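Cryptochrome DASH (Arabidopsis thaliana, PDB 2J4D) repairs cyclobutane pyrimidine dimers in single-stranded DNA as a flavin-dependent photolyase with a folate light antenna, and may also serve as a blue-light photoreceptor. Local coordinates at residues E24-R36 against R208-T220. Sequence-based numbering, arbitrary orientation.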
ATOM      1  N   GLU A  24     -16.351  17.563  -1.533  1.00 33.51           N
ATOM      2  CA  GLU A  24     -17.197  18.642  -1.050  1.00 35.93           C
ATOM      3  C   GLU A  24     -17.183  18.675   0.477  1.00 33.45           C
ATOM      4  O   GLU A  24     -16.982  19.725   1.086  1.00 31.00           O
ATOM      5  CB  GLU A  24     -18.619  18.404  -1.556  1.00 40.87           C
ATOM      6  CG  GLU A  24     -19.429  19.641  -1.825  1.00 51.11           C
ATOM      7  CD  GLU A  24     -20.640  19.333  -2.689  1.00 58.87           C
ATOM      8  OE1 GLU A  24     -21.537  18.595  -2.218  1.00 61.91           O
ATOM      9  OE2 GLU A  24     -20.685  19.814  -3.844  1.00 60.56           O
ATOM     10  N   ARG A  25     -17.379  17.515   1.094  1.00 34.02           N
ATOM     11  CA  ARG A  25     -17.406  17.433   2.547  1.00 32.41           C
ATOM     12  C   ARG A  25     -16.138  17.935   3.231  1.00 33.94           C
ATOM     13  O   ARG A  25     -16.206  18.522   4.305  1.00 32.34           O
ATOM     14  CB  ARG A  25     -17.683  15.994   3.004  1.00 36.54           C
ATOM     15  CG  ARG A  25     -17.725  15.845   4.530  1.00 37.11           C
ATOM     16  CD  ARG A  25     -17.966  14.411   4.984  1.00 40.14           C
ATOM     17  NE  ARG A  25     -19.257  13.909   4.526  1.00 46.63           N
ATOM     18  CZ  ARG A  25     -19.410  13.033   3.540  1.00 50.15           C
ATOM     19  NH1 ARG A  25     -18.343  12.551   2.910  1.00 53.99           N
ATOM     20  NH2 ARG A  25     -20.627  12.650   3.176  1.00 53.15           N
ATOM     21  N   TYR A  26     -14.983  17.717   2.613  1.00 31.47           N
ATOM     22  CA  TYR A  26     -13.725  18.136   3.223  1.00 31.71           C
ATOM     23  C   TYR A  26     -13.077  19.382   2.618  1.00 30.50           C
ATOM     24  O   TYR A  26     -11.954  19.729   2.968  1.00 28.53           O
ATOM     25  CB  TYR A  26     -12.736  16.967   3.180  1.00 30.20           C
ATOM     26  CG  TYR A  26     -13.173  15.802   4.044  1.00 31.33           C
ATOM     27  CD1 TYR A  26     -12.910  15.786   5.414  1.00 34.19           C
ATOM     28  CD2 TYR A  26     -13.912  14.752   3.506  1.00 28.78           C
ATOM     29  CE1 TYR A  26     -13.383  14.748   6.231  1.00 32.79           C
ATOM     30  CE2 TYR A  26     -14.389  13.718   4.307  1.00 29.51           C
ATOM     31  CZ  TYR A  26     -14.124  13.722   5.669  1.00 32.39           C
ATOM     32  OH  TYR A  26     -14.620  12.707   6.463  1.00 29.27           O
ATOM     33  N   ALA A  27     -13.790  20.061   1.728  1.00 32.25           N
ATOM     34  CA  ALA A  27     -13.259  21.259   1.075  1.00 33.82           C
ATOM     35  C   ALA A  27     -12.935  22.395   2.045  1.00 35.45           C
ATOM     36  O   ALA A  27     -13.618  22.574   3.056  1.00 33.65           O
ATOM     37  CB  ALA A  27     -14.249  21.747   0.022  1.00 34.18           C
ATOM     38  N   LEU A  28     -11.886  23.157   1.736  1.00 36.16           N
ATOM     39  CA  LEU A  28     -11.487  24.287   2.570  1.00 37.72           C
ATOM     40  C   LEU A  28     -12.560  25.357   2.371  1.00 40.36           C
ATOM     41  O   LEU A  28     -12.755  25.843   1.261  1.00 38.75           O
ATOM     42  CB  LEU A  28     -10.130  24.841   2.116  1.00 37.74           C
ATOM     43  CG  LEU A  28      -9.077  25.271   3.150  1.00 41.60           C
ATOM     44  CD1 LEU A  28      -8.217  26.377   2.544  1.00 39.05           C
ATOM     45  CD2 LEU A  28      -9.720  25.770   4.422  1.00 37.96           C
ATOM     46  N   PRO A  29     -13.261  25.741   3.451  1.00 42.16           N
ATOM     47  CA  PRO A  29     -14.328  26.750   3.416  1.00 45.54           C
ATOM     48  C   PRO A  29     -13.950  28.022   2.667  1.00 47.17           C
ATOM     49  O   PRO A  29     -14.718  28.530   1.846  1.00 48.25           O
ATOM     50  CB  PRO A  29     -14.601  27.018   4.896  1.00 44.78           C
ATOM     51  CG  PRO A  29     -14.266  25.707   5.539  1.00 45.30           C
ATOM     52  CD  PRO A  29     -12.985  25.332   4.838  1.00 42.91           C
ATOM     53  N   SER A  30     -12.764  28.539   2.960  1.00 47.81           N
ATOM     54  CA  SER A  30     -12.298  29.749   2.307  1.00 51.36           C
ATOM     55  C   SER A  30     -10.783  29.850   2.312  1.00 52.76           C
ATOM     56  O   SER A  30     -10.114  29.345   3.213  1.00 51.98           O
ATOM     57  CB  SER A  30     -12.883  30.986   2.995  1.00 50.75           C
ATOM     58  OG  SER A  30     -12.327  32.173   2.456  1.00 48.96           O
ATOM     59  N   SER A  31     -10.263  30.498   1.276  1.00 56.36           N
ATOM     60  CA  SER A  31      -8.834  30.710   1.132  1.00 60.52           C
ATOM     61  C   SER A  31      -8.551  32.139   1.574  1.00 63.14           C
ATOM     62  O   SER A  31      -7.440  32.632   1.384  1.00 63.61           O
ATOM     63  CB  SER A  31      -8.399  30.584  -0.330  1.00 59.89           C
ATOM     64  OG  SER A  31      -9.235  29.725  -1.074  1.00 59.85           O
ATOM     65  N   SER A  32      -9.553  32.802   2.149  1.00 65.18           N
ATOM     66  CA  SER A  32      -9.387  34.194   2.582  1.00 67.14           C
ATOM     67  C   SER A  32      -7.989  34.498   3.141  1.00 67.16           C
ATOM     68  O   SER A  32      -7.222  35.235   2.527  1.00 67.70           O
ATOM     69  CB  SER A  32     -10.448  34.564   3.638  1.00 67.89           C
ATOM     70  OG  SER A  32     -10.087  34.120   4.933  1.00 68.04           O
ATOM     71  N   SER A  33      -7.661  33.882   4.276  1.00 67.46           N
ATOM     72  CA  SER A  33      -6.391  34.110   4.970  1.00 68.02           C
ATOM     73  C   SER A  33      -5.077  33.726   4.282  1.00 67.24           C
ATOM     74  O   SER A  33      -4.001  33.922   4.856  1.00 67.02           O
ATOM     75  CB  SER A  33      -6.431  33.438   6.352  1.00 69.46           C
ATOM     76  OG  SER A  33      -5.539  32.336   6.407  1.00 70.49           O
ATOM     77  N   VAL A  34      -5.117  33.154   3.087  1.00 65.09           N
ATOM     78  CA  VAL A  34      -3.848  32.822   2.445  1.00 61.91           C
ATOM     79  C   VAL A  34      -3.598  33.701   1.235  1.00 59.46           C
ATOM     80  O   VAL A  34      -4.393  33.743   0.292  1.00 58.19           O
ATOM     81  CB  VAL A  34      -3.756  31.325   2.067  1.00 62.68           C
ATOM     82  CG1 VAL A  34      -5.101  30.826   1.660  1.00 64.19           C
ATOM     83  CG2 VAL A  34      -2.710  31.118   0.967  1.00 62.50           C
ATOM     84  N   LYS A  35      -2.485  34.430   1.313  1.00 56.99           N
ATOM     85  CA  LYS A  35      -2.041  35.351   0.270  1.00 54.63           C
ATOM     86  C   LYS A  35      -0.991  34.641  -0.580  1.00 50.58           C
ATOM     87  O   LYS A  35       0.029  34.188  -0.063  1.00 50.80           O
ATOM     88  CB  LYS A  35      -1.428  36.605   0.898  1.00 57.43           C
ATOM     89  CG  LYS A  35      -0.187  36.330   1.759  1.00 59.99           C
ATOM     90  CD  LYS A  35      -0.527  36.057   3.229  1.00 61.76           C
ATOM     91  CE  LYS A  35      -0.012  34.702   3.715  1.00 62.97           C
ATOM     92  NZ  LYS A  35      -1.039  33.630   3.576  1.00 62.64           N
ATOM     93  N   ARG A  36      -1.230  34.565  -1.881  1.00 46.81           N
ATOM     94  CA  ARG A  36      -0.297  33.888  -2.764  1.00 43.19           C
ATOM     95  C   ARG A  36       0.459  34.839  -3.680  1.00 44.44           C
ATOM     96  O   ARG A  36       1.467  34.462  -4.280  1.00 41.94           O
ATOM     97  CB  ARG A  36      -1.061  32.864  -3.596  1.00 38.89           C
ATOM     98  CG  ARG A  36      -1.946  31.974  -2.756  1.00 31.06           C
ATOM     99  CD  ARG A  36      -2.527  30.901  -3.614  1.00 30.80           C
ATOM    100  NE  ARG A  36      -1.470  30.084  -4.190  1.00 28.19           N
ATOM    101  CZ  ARG A  36      -1.516  29.561  -5.408  1.00 23.24           C
ATOM    102  NH1 ARG A  36      -2.567  29.772  -6.188  1.00 25.48           N
ATOM    103  NH2 ARG A  36      -0.516  28.811  -5.848  1.00 25.81           N
ATOM    104  N   ARG A 208      -4.525  14.124  14.185  1.00 21.24           N
ATOM    105  CA  ARG A 208      -4.838  15.427  13.607  1.00 22.72           C
ATOM    106  C   ARG A 208      -6.000  15.352  12.629  1.00 25.25           C
ATOM    107  O   ARG A 208      -6.196  14.331  11.964  1.00 24.61           O
ATOM    108  CB  ARG A 208      -3.623  15.989  12.865  1.00 23.06           C
ATOM    109  CG  ARG A 208      -2.367  16.133  13.717  1.00 23.63           C
ATOM    110  CD  ARG A 208      -1.237  16.713  12.891  1.00 24.99           C
ATOM    111  NE  ARG A 208       0.011  16.845  13.641  1.00 24.59           N
ATOM    112  CZ  ARG A 208       1.072  17.516  13.197  1.00 26.91           C
ATOM    113  NH1 ARG A 208       1.034  18.113  12.016  1.00 25.78           N
ATOM    114  NH2 ARG A 208       2.168  17.595  13.933  1.00 26.31           N
ATOM    115  N   SER A 209      -6.769  16.437  12.547  1.00 23.49           N
ATOM    116  CA  SER A 209      -7.882  16.515  11.605  1.00 26.19           C
ATOM    117  C   SER A 209      -7.228  16.454  10.231  1.00 24.13           C
ATOM    118  O   SER A 209      -6.060  16.822  10.082  1.00 23.87           O
ATOM    119  CB  SER A 209      -8.622  17.854  11.747  1.00 26.92           C
ATOM    120  OG  SER A 209      -9.167  18.005  13.043  1.00 35.14           O
ATOM    121  N   SER A 210      -7.962  15.993   9.228  1.00 24.07           N
ATOM    122  CA  SER A 210      -7.388  15.922   7.896  1.00 25.73           C
ATOM    123  C   SER A 210      -7.233  17.351   7.377  1.00 26.11           C
ATOM    124  O   SER A 210      -8.002  18.239   7.746  1.00 23.80           O
ATOM    125  CB  SER A 210      -8.290  15.097   6.968  1.00 26.59           C
ATOM    126  OG  SER A 210      -9.519  15.749   6.729  1.00 31.04           O
ATOM    127  N   THR A 211      -6.223  17.577   6.547  1.00 22.88           N
ATOM    128  CA  THR A 211      -5.985  18.905   5.991  1.00 23.02           C
ATOM    129  C   THR A 211      -7.014  19.234   4.903  1.00 24.04           C
ATOM    130  O   THR A 211      -7.236  18.437   3.984  1.00 21.99           O
ATOM    131  CB  THR A 211      -4.553  18.996   5.417  1.00 23.44           C
ATOM    132  OG1 THR A 211      -3.610  18.840   6.487  1.00 26.51           O
ATOM    133  CG2 THR A 211      -4.320  20.339   4.738  1.00 22.93           C
ATOM    134  N   ARG A 212      -7.653  20.398   5.023  1.00 21.95           N
ATOM    135  CA  ARG A 212      -8.660  20.827   4.057  1.00 23.56           C
ATOM    136  C   ARG A 212      -7.999  21.495   2.866  1.00 22.52           C
ATOM    137  O   ARG A 212      -7.145  22.362   3.025  1.00 22.15           O
ATOM    138  CB  ARG A 212      -9.659  21.797   4.695  1.00 26.68           C
ATOM    139  CG  ARG A 212     -10.332  21.241   5.931  1.00 38.18           C
ATOM    140  CD  ARG A 212     -10.823  19.824   5.698  1.00 42.82           C
ATOM    141  NE  ARG A 212     -10.641  19.005   6.892  1.00 50.22           N
ATOM    142  CZ  ARG A 212     -11.632  18.526   7.636  1.00 49.94           C
ATOM    143  NH1 ARG A 212     -12.896  18.778   7.310  1.00 49.00           N
ATOM    144  NH2 ARG A 212     -11.355  17.806   8.715  1.00 47.97           N
ATOM    145  N   ILE A 213      -8.416  21.089   1.675  1.00 20.96           N
ATOM    146  CA  ILE A 213      -7.853  21.592   0.435  1.00 21.95           C
ATOM    147  C   ILE A 213      -8.854  22.471  -0.313  1.00 23.44           C
ATOM    148  O   ILE A 213     -10.021  22.102  -0.469  1.00 25.72           O
ATOM    149  CB  ILE A 213      -7.458  20.411  -0.486  1.00 20.77           C
ATOM    150  CG1 ILE A 213      -6.504  19.459   0.247  1.00 19.75           C
ATOM    151  CG2 ILE A 213      -6.839  20.935  -1.767  1.00 20.79           C
ATOM    152  CD1 ILE A 213      -5.166  20.079   0.674  1.00 23.00           C
ATOM    153  N   PRO A 214      -8.412  23.643  -0.795  1.00 24.42           N
ATOM    154  CA  PRO A 214      -9.325  24.530  -1.527  1.00 26.50           C
ATOM    155  C   PRO A 214      -9.786  23.943  -2.851  1.00 26.76           C
ATOM    156  O   PRO A 214      -9.096  23.119  -3.452  1.00 26.20           O
ATOM    157  CB  PRO A 214      -8.505  25.807  -1.708  1.00 29.56           C
ATOM    158  CG  PRO A 214      -7.085  25.320  -1.700  1.00 31.09           C
ATOM    159  CD  PRO A 214      -7.097  24.279  -0.600  1.00 25.64           C
ATOM    160  N   LEU A 215     -10.962  24.365  -3.304  1.00 27.80           N
ATOM    161  CA  LEU A 215     -11.514  23.870  -4.559  1.00 26.61           C
ATOM    162  C   LEU A 215     -10.784  24.444  -5.766  1.00 24.51           C
ATOM    163  O   LEU A 215     -10.826  23.876  -6.852  1.00 24.57           O
ATOM    164  CB  LEU A 215     -13.007  24.204  -4.644  1.00 31.93           C
ATOM    165  CG  LEU A 215     -13.887  23.422  -3.664  1.00 35.32           C
ATOM    166  CD1 LEU A 215     -15.342  23.861  -3.799  1.00 42.42           C
ATOM    167  CD2 LEU A 215     -13.748  21.932  -3.946  1.00 40.65           C
ATOM    168  N   SER A 216     -10.111  25.570  -5.569  1.00 25.24           N
ATOM    169  CA  SER A 216      -9.362  26.224  -6.641  1.00 25.44           C
ATOM    170  C   SER A 216      -7.891  26.233  -6.252  1.00 25.72           C
ATOM    171  O   SER A 216      -7.515  26.854  -5.255  1.00 28.95           O
ATOM    172  CB  SER A 216      -9.859  27.661  -6.829  1.00 27.04           C
ATOM    173  OG  SER A 216      -8.983  28.401  -7.660  1.00 24.14           O
ATOM    174  N   LEU A 217      -7.063  25.549  -7.037  1.00 22.29           N
ATOM    175  CA  LEU A 217      -5.634  25.453  -6.747  1.00 22.97           C
ATOM    176  C   LEU A 217      -4.726  26.023  -7.830  1.00 24.74           C
ATOM    177  O   LEU A 217      -3.512  26.132  -7.631  1.00 26.56           O
ATOM    178  CB  LEU A 217      -5.258  23.987  -6.521  1.00 19.34           C
ATOM    179  CG  LEU A 217      -5.889  23.267  -5.328  1.00 22.37           C
ATOM    180  CD1 LEU A 217      -5.587  21.773  -5.423  1.00 20.72           C
ATOM    181  CD2 LEU A 217      -5.344  23.844  -4.035  1.00 26.34           C
ATOM    182  N   GLY A 218      -5.307  26.358  -8.981  1.00 23.48           N
ATOM    183  CA  GLY A 218      -4.526  26.898 -10.080  1.00 23.18           C
ATOM    184  C   GLY A 218      -3.964  28.284  -9.812  1.00 25.21           C
ATOM    185  O   GLY A 218      -4.201  28.866  -8.751  1.00 24.92           O
ATOM    186  N   PRO A 219      -3.236  28.859 -10.775  1.00 25.10           N
ATOM    187  CA  PRO A 219      -2.923  28.281 -12.082  1.00 24.93           C
ATOM    188  C   PRO A 219      -1.592  27.536 -12.071  1.00 26.29           C
ATOM    189  O   PRO A 219      -0.871  27.540 -11.073  1.00 23.88           O
ATOM    190  CB  PRO A 219      -2.851  29.514 -12.970  1.00 23.10           C
ATOM    191  CG  PRO A 219      -2.112  30.468 -12.072  1.00 27.50           C
ATOM    192  CD  PRO A 219      -2.757  30.253 -10.700  1.00 27.57           C
ATOM    193  N   THR A 220      -1.278  26.909 -13.198  1.00 25.29           N
ATOM    194  CA  THR A 220      -0.019  26.198 -13.367  1.00 27.78           C
ATOM    195  C   THR A 220       0.783  27.063 -14.330  1.00 29.62           C
ATOM    196  O   THR A 220       0.259  28.029 -14.887  1.00 26.92           O
ATOM    197  CB  THR A 220      -0.216  24.852 -14.064  1.00 26.07           C
ATOM    198  OG1 THR A 220      -0.666  25.089 -15.406  1.00 27.41           O
ATOM    199  CG2 THR A 220      -1.244  24.001 -13.326  1.00 26.92           C
TER
HETATM  200  O   HOH W   1     -10.163  18.933   1.349  1.00 30.58           O
HETATM  201  O   HOH W   2     -12.278  26.091  -1.322  1.00 32.31           O
HETATM  202  O   HOH W   3      -8.429  29.102  -3.660  1.00 42.95           O
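R212 reaches from the 208-220 segment to Y26. Its CB sits against the backbone of the other segment, 3.5 Å from Y26 O and 3.7 Å from L28 CA, and also meets the L28 side chain at CG. R212 CG borders the same Y26 O. The chain then folds at chi2 (-47°) instead of extending, which carries CD to within 3.0 Å of the Y26 carbonyl O, a tight approach of carbon to oxygen and not a hydrogen bond. At NE the N-H points almost straight at S210 O of its own segment (2.9 Å, 175°); this oxygen lies in the guanidinium plane, while NE stands above the S210 carbonyl plane. CZ lies at the edge of the Y26 ring, in its plane. NH1 comes 3.5 Å from Y26 CD1, which lies over one guanidinium face near its rim; with the two planes 60° apart, this is no flat stack. NH2 forms a salt bridge with E304 of helix 299-312, and this bond and the one from NE together hold the group's rotation. The E304 carboxylate also takes S210 OG, while Y26 OH bonds to E305. With an alanine here the guanidinium is gone, which would probably leave the E304 carboxylate without its cationic mate and S210 O without this donor.

The contact joins the C-terminal part of helix 12-26 and the chain after it to the long loop linking the N-terminal alpha/beta domain of this class-1 photolyase family member to its helical FAD-binding part. Along the backbones, L28 N donates to I213 O (3.1 Å), and separate waters bridge Y26 O to I213 N and L28 O to L215 N. L28 CD1 packs on P214 CD at 3.9 Å, the two side chains running alongside each other. Farther along, R36 NH1 gives a bent bond to G218 O (3.2 Å), the acceptor near the guanidinium plane, while NE and NH2 bond to W62 O and S65 OG.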